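Local coordinates for protein prolyl endopeptidase (Myxococcus xanthus, PDB 2BKL) that probably hydrolyses oligopeptides on the carboxyl side of proline, and less readily of alanine, as a serine peptidase of the prolyl oligopeptidase family, at residues Y275-W280 / F284-D289; Q295-V300 / L323-V328. All blocks are in the same frame, centred on the assembly; numbering follows the deposited sequence.

Interaction 1 of 2, residues Y275-W280 / F284-D289; sequences YEVHAW and FYVLTD
Tyr275 to Trp280 pairs antiparallel with Phe284 to Thr288 in the hairpin formed by the first two strands of a four-stranded blade of the beta-propeller domain. Two hydrogen-bonded pairs, Glu276 with Leu287 and His278 with Tyr285, hold the backbones together; Tyr285 N to His278 O is the shortest of their four bonds, 2.7 Å. Tyr275, Val277, Ala279, Phe284, Val286 and Thr288 share the tightly packed face. There Val277 CG1 meets Phe284 CB at 3.8 Å, and Ala279 CB touches Phe284 CD1. With CG anti to its carbonyl carbon (chi1 -54°), the Tyr275 ring lies beside Thr288, whose OG1, hydrogen-bonded to Lys274 O, sits 3.1 Å above one ring face, toward the rim; Val286 CG1 meets the ring edge, and Tyr275 OH bonds Glu290 OE1. An alanine here would probably leave that carboxylate without its mate and open a gap beside Val286 and Thr288. On the other face strand 321-328 packs on Tyr285 and Leu287, and the looser, partly exposed part is Glu276 and His278: His278 NE2 donates to the anti lone pair of Glu276 OE2 (2.8 Å), tilted 25° from the imidazole plane. Next to the turn, one water donates to Trp280 O (2.8 Å) and bonds Tyr285 OH (2.7 Å).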
ATOM      1  N   TYR A 275       0.830 -12.167  15.345  1.00  7.08           N
ATOM      2  CA  TYR A 275       0.753 -11.576  16.671  1.00  7.20           C
ATOM      3  C   TYR A 275       1.344 -10.177  16.638  1.00  9.73           C
ATOM      4  O   TYR A 275       2.485 -10.002  16.210  1.00 10.57           O
ATOM      5  CB  TYR A 275       1.526 -12.392  17.703  1.00  7.19           C
ATOM      6  CG  TYR A 275       1.154 -13.824  17.759  1.00  7.49           C
ATOM      7  CD1 TYR A 275       1.663 -14.738  16.834  1.00  7.15           C
ATOM      8  CD2 TYR A 275       0.316 -14.305  18.764  1.00  6.56           C
ATOM      9  CE1 TYR A 275       1.307 -16.099  16.899  1.00  8.70           C
ATOM     10  CE2 TYR A 275      -0.041 -15.646  18.830  1.00  7.45           C
ATOM     11  CZ  TYR A 275       0.455 -16.541  17.885  1.00  9.06           C
ATOM     12  OH  TYR A 275       0.109 -17.878  17.938  1.00 10.93           O
ATOM     13  N   GLU A 276       0.596  -9.191  17.122  1.00  8.18           N
ATOM     14  CA  GLU A 276       1.063  -7.814  17.279  1.00 11.67           C
ATOM     15  C   GLU A 276       0.891  -7.442  18.737  1.00  9.74           C
ATOM     16  O   GLU A 276      -0.151  -7.716  19.328  1.00  9.66           O
ATOM     17  CB  GLU A 276       0.224  -6.893  16.408  1.00 15.18           C
ATOM     18  CG  GLU A 276       0.622  -5.431  16.465  1.00 19.89           C
ATOM     19  CD  GLU A 276      -0.361  -4.533  15.746  1.00 21.95           C
ATOM     20  OE1 GLU A 276      -0.981  -4.967  14.753  1.00 28.25           O
ATOM     21  OE2 GLU A 276      -0.524  -3.376  16.174  1.00 28.97           O
ATOM     22  N   VAL A 277       1.902  -6.815  19.333  1.00  8.87           N
ATOM     23  CA  VAL A 277       1.913  -6.561  20.762  1.00  9.76           C
ATOM     24  C   VAL A 277       2.090  -5.080  21.084  1.00 10.31           C
ATOM     25  O   VAL A 277       2.901  -4.371  20.446  1.00 13.00           O
ATOM     26  CB  VAL A 277       3.051  -7.331  21.465  1.00 11.17           C
ATOM     27  CG1 VAL A 277       2.914  -7.209  22.976  1.00 12.95           C
ATOM     28  CG2 VAL A 277       3.074  -8.743  21.019  1.00 14.68           C
ATOM     29  N   HIS A 278       1.310  -4.599  22.046  1.00 10.93           N
ATOM     30  CA  HIS A 278       1.496  -3.271  22.628  1.00 12.59           C
ATOM     31  C   HIS A 278       1.594  -3.416  24.130  1.00 13.04           C
ATOM     32  O   HIS A 278       0.816  -4.136  24.720  1.00 13.59           O
ATOM     33  CB  HIS A 278       0.334  -2.371  22.215  1.00 16.14           C
ATOM     34  CG  HIS A 278       0.313  -2.099  20.742  1.00 21.44           C
ATOM     35  ND1 HIS A 278       1.294  -1.358  20.114  1.00 23.44           N
ATOM     36  CD2 HIS A 278      -0.526  -2.522  19.768  1.00 25.11           C
ATOM     37  CE1 HIS A 278       1.051  -1.327  18.813  1.00 26.17           C
ATOM     38  NE2 HIS A 278      -0.054  -2.016  18.580  1.00 25.63           N
ATOM     39  N   ALA A 279       2.589  -2.773  24.727  1.00 11.55           N
ATOM     40  CA  ALA A 279       2.785  -2.796  26.174  1.00 10.96           C
ATOM     41  C   ALA A 279       2.398  -1.471  26.814  1.00 12.14           C
ATOM     42  O   ALA A 279       2.758  -0.414  26.324  1.00 14.72           O
ATOM     43  CB  ALA A 279       4.207  -3.098  26.496  1.00 11.31           C
ATOM     44  N   TRP A 280       1.675  -1.553  27.911  1.00  8.55           N
ATOM     45  CA  TRP A 280       1.294  -0.367  28.674  1.00  8.31           C
ATOM     46  C   TRP A 280       1.167  -0.778  30.126  1.00  8.95           C
ATOM     47  O   TRP A 280       0.515  -1.745  30.444  1.00  9.19           O
ATOM     48  CB  TRP A 280      -0.033   0.214  28.129  1.00  8.17           C
ATOM     49  CG  TRP A 280      -0.473   1.451  28.856  1.00  8.10           C
ATOM     50  CD1 TRP A 280      -1.587   1.598  29.604  1.00 10.21           C
ATOM     51  CD2 TRP A 280       0.226   2.709  28.919  1.00  8.40           C
ATOM     52  NE1 TRP A 280      -1.646   2.874  30.122  1.00  8.74           N
ATOM     53  CE2 TRP A 280      -0.532   3.566  29.736  1.00  8.24           C
ATOM     54  CE3 TRP A 280       1.417   3.202  28.368  1.00  8.90           C
ATOM     55  CZ2 TRP A 280      -0.134   4.869  30.020  1.00  8.72           C
ATOM     56  CZ3 TRP A 280       1.807   4.507  28.663  1.00  9.00           C
ATOM     57  CH2 TRP A 280       1.021   5.320  29.453  1.00  8.52           C
ATOM     58  N   PHE A 284       1.068  -6.641  28.521  1.00  6.49           N
ATOM     59  CA  PHE A 284       1.151  -6.750  27.077  1.00  7.39           C
ATOM     60  C   PHE A 284      -0.239  -7.035  26.535  1.00  8.07           C
ATOM     61  O   PHE A 284      -0.977  -7.856  27.089  1.00  8.77           O
ATOM     62  CB  PHE A 284       2.056  -7.924  26.648  1.00  9.17           C
ATOM     63  CG  PHE A 284       3.509  -7.814  27.027  1.00  8.40           C
ATOM     64  CD1 PHE A 284       4.089  -6.668  27.524  1.00  8.63           C
ATOM     65  CD2 PHE A 284       4.328  -8.925  26.806  1.00  9.32           C
ATOM     66  CE1 PHE A 284       5.447  -6.639  27.811  1.00  7.96           C
ATOM     67  CE2 PHE A 284       5.689  -8.898  27.126  1.00  9.31           C
ATOM     68  CZ  PHE A 284       6.231  -7.753  27.613  1.00  8.83           C
ATOM     69  N   TYR A 285      -0.609  -6.324  25.466  1.00  6.39           N
ATOM     70  CA  TYR A 285      -1.869  -6.518  24.757  1.00  7.28           C
ATOM     71  C   TYR A 285      -1.541  -7.116  23.399  1.00  6.65           C
ATOM     72  O   TYR A 285      -0.871  -6.498  22.603  1.00  8.91           O
ATOM     73  CB  TYR A 285      -2.665  -5.195  24.661  1.00  8.13           C
ATOM     74  CG  TYR A 285      -2.977  -4.684  26.050  1.00  8.25           C
ATOM     75  CD1 TYR A 285      -2.082  -3.866  26.725  1.00  9.05           C
ATOM     76  CD2 TYR A 285      -4.115  -5.103  26.724  1.00 10.05           C
ATOM     77  CE1 TYR A 285      -2.311  -3.472  28.035  1.00  8.36           C
ATOM     78  CE2 TYR A 285      -4.366  -4.699  28.052  1.00  9.58           C
ATOM     79  CZ  TYR A 285      -3.457  -3.881  28.687  1.00 10.00           C
ATOM     80  OH  TYR A 285      -3.676  -3.515  29.985  1.00 10.96           O
ATOM     81  N   VAL A 286      -1.999  -8.333  23.171  1.00  6.89           N
ATOM     82  CA  VAL A 286      -1.596  -9.119  22.014  1.00  7.68           C
ATOM     83  C   VAL A 286      -2.798  -9.309  21.106  1.00  6.67           C
ATOM     84  O   VAL A 286      -3.767  -9.964  21.494  1.00  7.36           O
ATOM     85  CB  VAL A 286      -1.042 -10.502  22.426  1.00  8.08           C
ATOM     86  CG1 VAL A 286      -0.661 -11.323  21.211  1.00  9.88           C
ATOM     87  CG2 VAL A 286       0.135 -10.361  23.350  1.00  8.70           C
ATOM     88  N   LEU A 287      -2.711  -8.756  19.908  1.00  6.66           N
ATOM     89  CA  LEU A 287      -3.721  -8.927  18.877  1.00  5.58           C
ATOM     90  C   LEU A 287      -3.301 -10.076  17.997  1.00  6.13           C
ATOM     91  O   LEU A 287      -2.191 -10.063  17.450  1.00  6.40           O
ATOM     92  CB  LEU A 287      -3.839  -7.644  18.033  1.00  5.81           C
ATOM     93  CG  LEU A 287      -4.707  -7.721  16.781  1.00  5.15           C
ATOM     94  CD1 LEU A 287      -6.186  -7.963  17.093  1.00  7.24           C
ATOM     95  CD2 LEU A 287      -4.506  -6.440  15.954  1.00  8.47           C
ATOM     96  N   THR A 288      -4.154 -11.079  17.837  1.00  5.24           N
ATOM     97  CA  THR A 288      -3.767 -12.289  17.116  1.00  6.35           C
ATOM     98  C   THR A 288      -4.910 -12.998  16.433  1.00  6.31           C
ATOM     99  O   THR A 288      -6.076 -12.893  16.857  1.00  6.83           O
ATOM    100  CB  THR A 288      -3.042 -13.243  18.105  1.00  7.56           C
ATOM    101  OG1 THR A 288      -2.600 -14.417  17.425  1.00  9.02           O
ATOM    102  CG2 THR A 288      -3.976 -13.739  19.175  1.00  7.71           C
ATOM    103  N   ASP A 289      -4.574 -13.727  15.367  1.00  7.88           N
ATOM    104  CA  ASP A 289      -5.507 -14.634  14.718  1.00  7.92           C
ATOM    105  C   ASP A 289      -5.347 -16.097  15.172  1.00  8.38           C
ATOM    106  O   ASP A 289      -5.999 -16.991  14.642  1.00  9.12           O
ATOM    107  CB  ASP A 289      -5.505 -14.494  13.174  1.00  7.89           C
ATOM    108  CG  ASP A 289      -4.193 -14.741  12.561  1.00 11.76           C
ATOM    109  OD1 ASP A 289      -3.317 -15.324  13.238  1.00 13.37           O
ATOM    110  OD2 ASP A 289      -3.959 -14.411  11.360  1.00 14.14           O
TER
HETATM  111  O   HOH W   1      -2.206  -1.641  31.213  1.00 17.95           O

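Interaction 2 of 2, residues Q295-V300 / L323-V328; sequences QRVFEV and LSVSIV
Val297 and Val325 each hold CG2 anti to the carbonyl carbon and CG1 anti to the backbone N (chi1 -172° and 176°), which brings the two CG2 methyls together at 3.8 Å. Each side chain leaves its backbone toward the other strand, and the two cross at a slant, one methyl against one methyl. This is packing between neighbouring propeller blades: strand 296-300 is the third of its blade, strand 321-328 the first of the next. With their CA atoms 8.5 Å apart, the two valines meet through side chains alone. Within its own blade each also packs on a neighbouring strand, Val297 on Val314 and Val325 on Leu334. Nearer the Gln295 end the contact turns polar. The Gln295 chain runs extended beyond CG, and its NE2 stops 4.2 Å from Leu323 O, too far for a direct bond. A water fills the step, accepting from Gln295 NE2 at 2.9 Å and donating to Leu323 O at 2.6 Å; the same amide nitrogen also bonds Leu322 O. A classic beta bulge, Leu323 and Ser324 opposite Glu335, lies here. A methyl contact, a water bridge and the direct Gln295 NE2 to Leu322 O bond thus join the blades, with no strand-to-strand backbone pairing.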
ATOM      1  N   GLN A 295      -9.640 -12.503  14.436  1.00  6.80           N
ATOM      2  CA  GLN A 295      -8.758 -11.930  15.460  1.00  6.84           C
ATOM      3  C   GLN A 295      -9.426 -11.667  16.793  1.00  7.10           C
ATOM      4  O   GLN A 295     -10.646 -11.516  16.914  1.00  7.86           O
ATOM      5  CB  GLN A 295      -8.003 -10.681  14.957  1.00  7.91           C
ATOM      6  CG  GLN A 295      -7.083 -11.015  13.793  1.00  9.01           C
ATOM      7  CD  GLN A 295      -5.845 -10.149  13.676  1.00  8.56           C
ATOM      8  OE1 GLN A 295      -4.727 -10.639  13.872  1.00 13.60           O
ATOM      9  NE2 GLN A 295      -6.016  -8.876  13.337  1.00  8.60           N
ATOM     10  N   ARG A 296      -8.573 -11.644  17.800  1.00  6.87           N
ATOM     11  CA  ARG A 296      -8.967 -11.450  19.187  1.00  7.09           C
ATOM     12  C   ARG A 296      -7.803 -10.831  19.941  1.00  6.78           C
ATOM     13  O   ARG A 296      -6.700 -10.708  19.388  1.00  6.83           O
ATOM     14  CB  ARG A 296      -9.385 -12.794  19.809  1.00  7.74           C
ATOM     15  CG  ARG A 296      -8.333 -13.884  19.786  1.00  8.73           C
ATOM     16  CD  ARG A 296      -8.854 -15.147  20.451  1.00  8.82           C
ATOM     17  NE  ARG A 296      -8.043 -16.323  20.235  1.00  9.59           N
ATOM     18  CZ  ARG A 296      -8.209 -17.456  20.914  1.00 11.56           C
ATOM     19  NH1 ARG A 296      -9.165 -17.566  21.836  1.00 12.71           N
ATOM     20  NH2 ARG A 296      -7.433 -18.486  20.663  1.00 11.72           N
ATOM     21  N   VAL A 297      -8.054 -10.408  21.168  1.00  6.31           N
ATOM     22  CA  VAL A 297      -7.042  -9.774  22.014  1.00  6.45           C
ATOM     23  C   VAL A 297      -6.836 -10.501  23.332  1.00  7.45           C
ATOM     24  O   VAL A 297      -7.788 -10.777  24.040  1.00  7.91           O
ATOM     25  CB  VAL A 297      -7.340  -8.283  22.313  1.00  6.59           C
ATOM     26  CG1 VAL A 297      -6.154  -7.635  23.019  1.00  6.97           C
ATOM     27  CG2 VAL A 297      -7.670  -7.525  21.014  1.00  7.89           C
ATOM     28  N   PHE A 298      -5.575 -10.749  23.659  1.00  7.16           N
ATOM     29  CA  PHE A 298      -5.127 -11.316  24.933  1.00  7.79           C
ATOM     30  C   PHE A 298      -4.378 -10.257  25.756  1.00  8.51           C
ATOM     31  O   PHE A 298      -3.733  -9.347  25.216  1.00  8.39           O
ATOM     32  CB  PHE A 298      -4.154 -12.483  24.697  1.00  7.39           C
ATOM     33  CG  PHE A 298      -4.782 -13.719  24.145  1.00  8.35           C
ATOM     34  CD1 PHE A 298      -5.338 -14.660  24.998  1.00  9.53           C
ATOM     35  CD2 PHE A 298      -4.802 -13.969  22.781  1.00  9.41           C
ATOM     36  CE1 PHE A 298      -5.893 -15.802  24.515  1.00  8.94           C
ATOM     37  CE2 PHE A 298      -5.396 -15.104  22.293  1.00  9.97           C
ATOM     38  CZ  PHE A 298      -5.935 -16.042  23.167  1.00  9.99           C
ATOM     39  N   GLU A 299      -4.489 -10.364  27.075  1.00  6.86           N
ATOM     40  CA  GLU A 299      -3.642  -9.648  28.017  1.00  8.68           C
ATOM     41  C   GLU A 299      -2.611 -10.639  28.517  1.00  8.20           C
ATOM     42  O   GLU A 299      -2.973 -11.753  28.910  1.00  9.63           O
ATOM     43  CB  GLU A 299      -4.447  -9.085  29.189  1.00 12.48           C
ATOM     44  CG  GLU A 299      -3.614  -8.308  30.197  1.00 13.99           C
ATOM     45  CD  GLU A 299      -4.437  -7.644  31.284  1.00 18.16           C
ATOM     46  OE1 GLU A 299      -5.659  -7.427  31.123  1.00 22.59           O
ATOM     47  OE2 GLU A 299      -3.847  -7.332  32.322  1.00 23.89           O
ATOM     48  N   VAL A 300      -1.345 -10.243  28.471  1.00  7.95           N
ATOM     49  CA  VAL A 300      -0.234 -11.098  28.891  1.00  8.45           C
ATOM     50  C   VAL A 300       0.557 -10.398  29.970  1.00  9.52           C
ATOM     51  O   VAL A 300       0.859  -9.213  29.852  1.00  9.14           O
ATOM     52  CB  VAL A 300       0.679 -11.408  27.694  1.00 10.28           C
ATOM     53  CG1 VAL A 300       1.890 -12.281  28.131  1.00 10.76           C
ATOM     54  CG2 VAL A 300      -0.116 -12.073  26.584  1.00 10.56           C
ATOM     55  N   LEU A 323      -9.162  -5.502  12.917  1.00  6.65           N
ATOM     56  CA  LEU A 323      -7.976  -5.119  12.127  1.00  7.75           C
ATOM     57  C   LEU A 323      -6.843  -4.567  12.948  1.00  8.80           C
ATOM     58  O   LEU A 323      -5.684  -4.792  12.615  1.00 11.46           O
ATOM     59  CB  LEU A 323      -8.338  -4.065  11.073  1.00  9.13           C
ATOM     60  CG  LEU A 323      -9.407  -4.368  10.059  1.00 11.58           C
ATOM     61  CD1 LEU A 323      -9.424  -3.181   9.063  1.00 12.38           C
ATOM     62  CD2 LEU A 323      -9.162  -5.699   9.406  1.00 10.95           C
ATOM     63  N   SER A 324      -7.147  -3.771  13.972  1.00  8.37           N
ATOM     64  CA  SER A 324      -6.085  -3.148  14.750  1.00  8.21           C
ATOM     65  C   SER A 324      -6.590  -2.765  16.126  1.00  7.89           C
ATOM     66  O   SER A 324      -7.811  -2.615  16.359  1.00  7.99           O
ATOM     67  CB  SER A 324      -5.530  -1.910  14.071  1.00 14.01           C
ATOM     68  OG  SER A 324      -6.468  -0.871  14.084  1.00 17.12           O
ATOM     69  N   VAL A 325      -5.632  -2.597  17.009  1.00  7.71           N
ATOM     70  CA  VAL A 325      -5.867  -2.200  18.378  1.00  8.56           C
ATOM     71  C   VAL A 325      -4.878  -1.124  18.685  1.00  8.60           C
ATOM     72  O   VAL A 325      -3.672  -1.295  18.464  1.00 12.30           O
ATOM     73  CB  VAL A 325      -5.596  -3.345  19.364  1.00 12.45           C
ATOM     74  CG1 VAL A 325      -5.767  -2.851  20.780  1.00 14.57           C
ATOM     75  CG2 VAL A 325      -6.490  -4.495  19.080  1.00 14.89           C
ATOM     76  N   SER A 326      -5.377  -0.031  19.245  1.00  8.65           N
ATOM     77  CA  SER A 326      -4.514   1.013  19.762  1.00 10.87           C
ATOM     78  C   SER A 326      -4.852   1.308  21.206  1.00  9.37           C
ATOM     79  O   SER A 326      -5.989   1.137  21.647  1.00 12.36           O
ATOM     80  CB  SER A 326      -4.611   2.278  18.937  1.00 13.13           C
ATOM     81  OG  SER A 326      -5.894   2.859  19.033  1.00 17.02           O
ATOM     82  N   ILE A 327      -3.851   1.705  21.970  1.00  7.39           N
ATOM     83  CA  ILE A 327      -4.085   2.109  23.333  1.00  7.91           C
ATOM     84  C   ILE A 327      -4.059   3.622  23.372  1.00  8.18           C
ATOM     85  O   ILE A 327      -3.025   4.252  23.106  1.00  8.07           O
ATOM     86  CB  ILE A 327      -3.005   1.542  24.268  1.00  9.64           C
ATOM     87  CG1 ILE A 327      -2.888   0.021  24.112  1.00 11.66           C
ATOM     88  CG2 ILE A 327      -3.314   1.946  25.699  1.00 11.19           C
ATOM     89  CD1 ILE A 327      -1.765  -0.612  24.942  1.00 12.38           C
ATOM     90  N   VAL A 328      -5.220   4.202  23.650  1.00  7.62           N
ATOM     91  CA  VAL A 328      -5.380   5.648  23.695  1.00  6.69           C
ATOM     92  C   VAL A 328      -6.162   6.053  24.921  1.00  7.57           C
ATOM     93  O   VAL A 328      -7.143   5.414  25.290  1.00  7.20           O
ATOM     94  CB  VAL A 328      -6.085   6.167  22.428  1.00  8.61           C
ATOM     95  CG1 VAL A 328      -5.170   6.096  21.232  1.00  9.05           C
ATOM     96  CG2 VAL A 328      -7.445   5.452  22.156  1.00  9.02           C
TER
HETATM   97  O   HOH W   2      -4.345  -6.974  11.971  1.00 29.06           O

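How the interactions relate
From the N terminus, the chain first forms interaction 1, where a short turn after Trp280 folds 284-289 back on 275-280 and closes a tight hairpin. It then turns after Asp289 and runs back as 295-300, the next strand of the same blade: Phe284 O meets Val300 N at 2.8 Å and Val286 N meets Phe298 O at 2.9 Å, both probable hydrogen bonds. Interaction 2 opens there and closes a wider loop of 22 residues, which holds strand 311-314 and the passage into the following blade. The two contacts are in series, neither nested nor crossed. Interaction 1 works within one blade, interaction 2 between adjacent blades, and strand 283-288 links them.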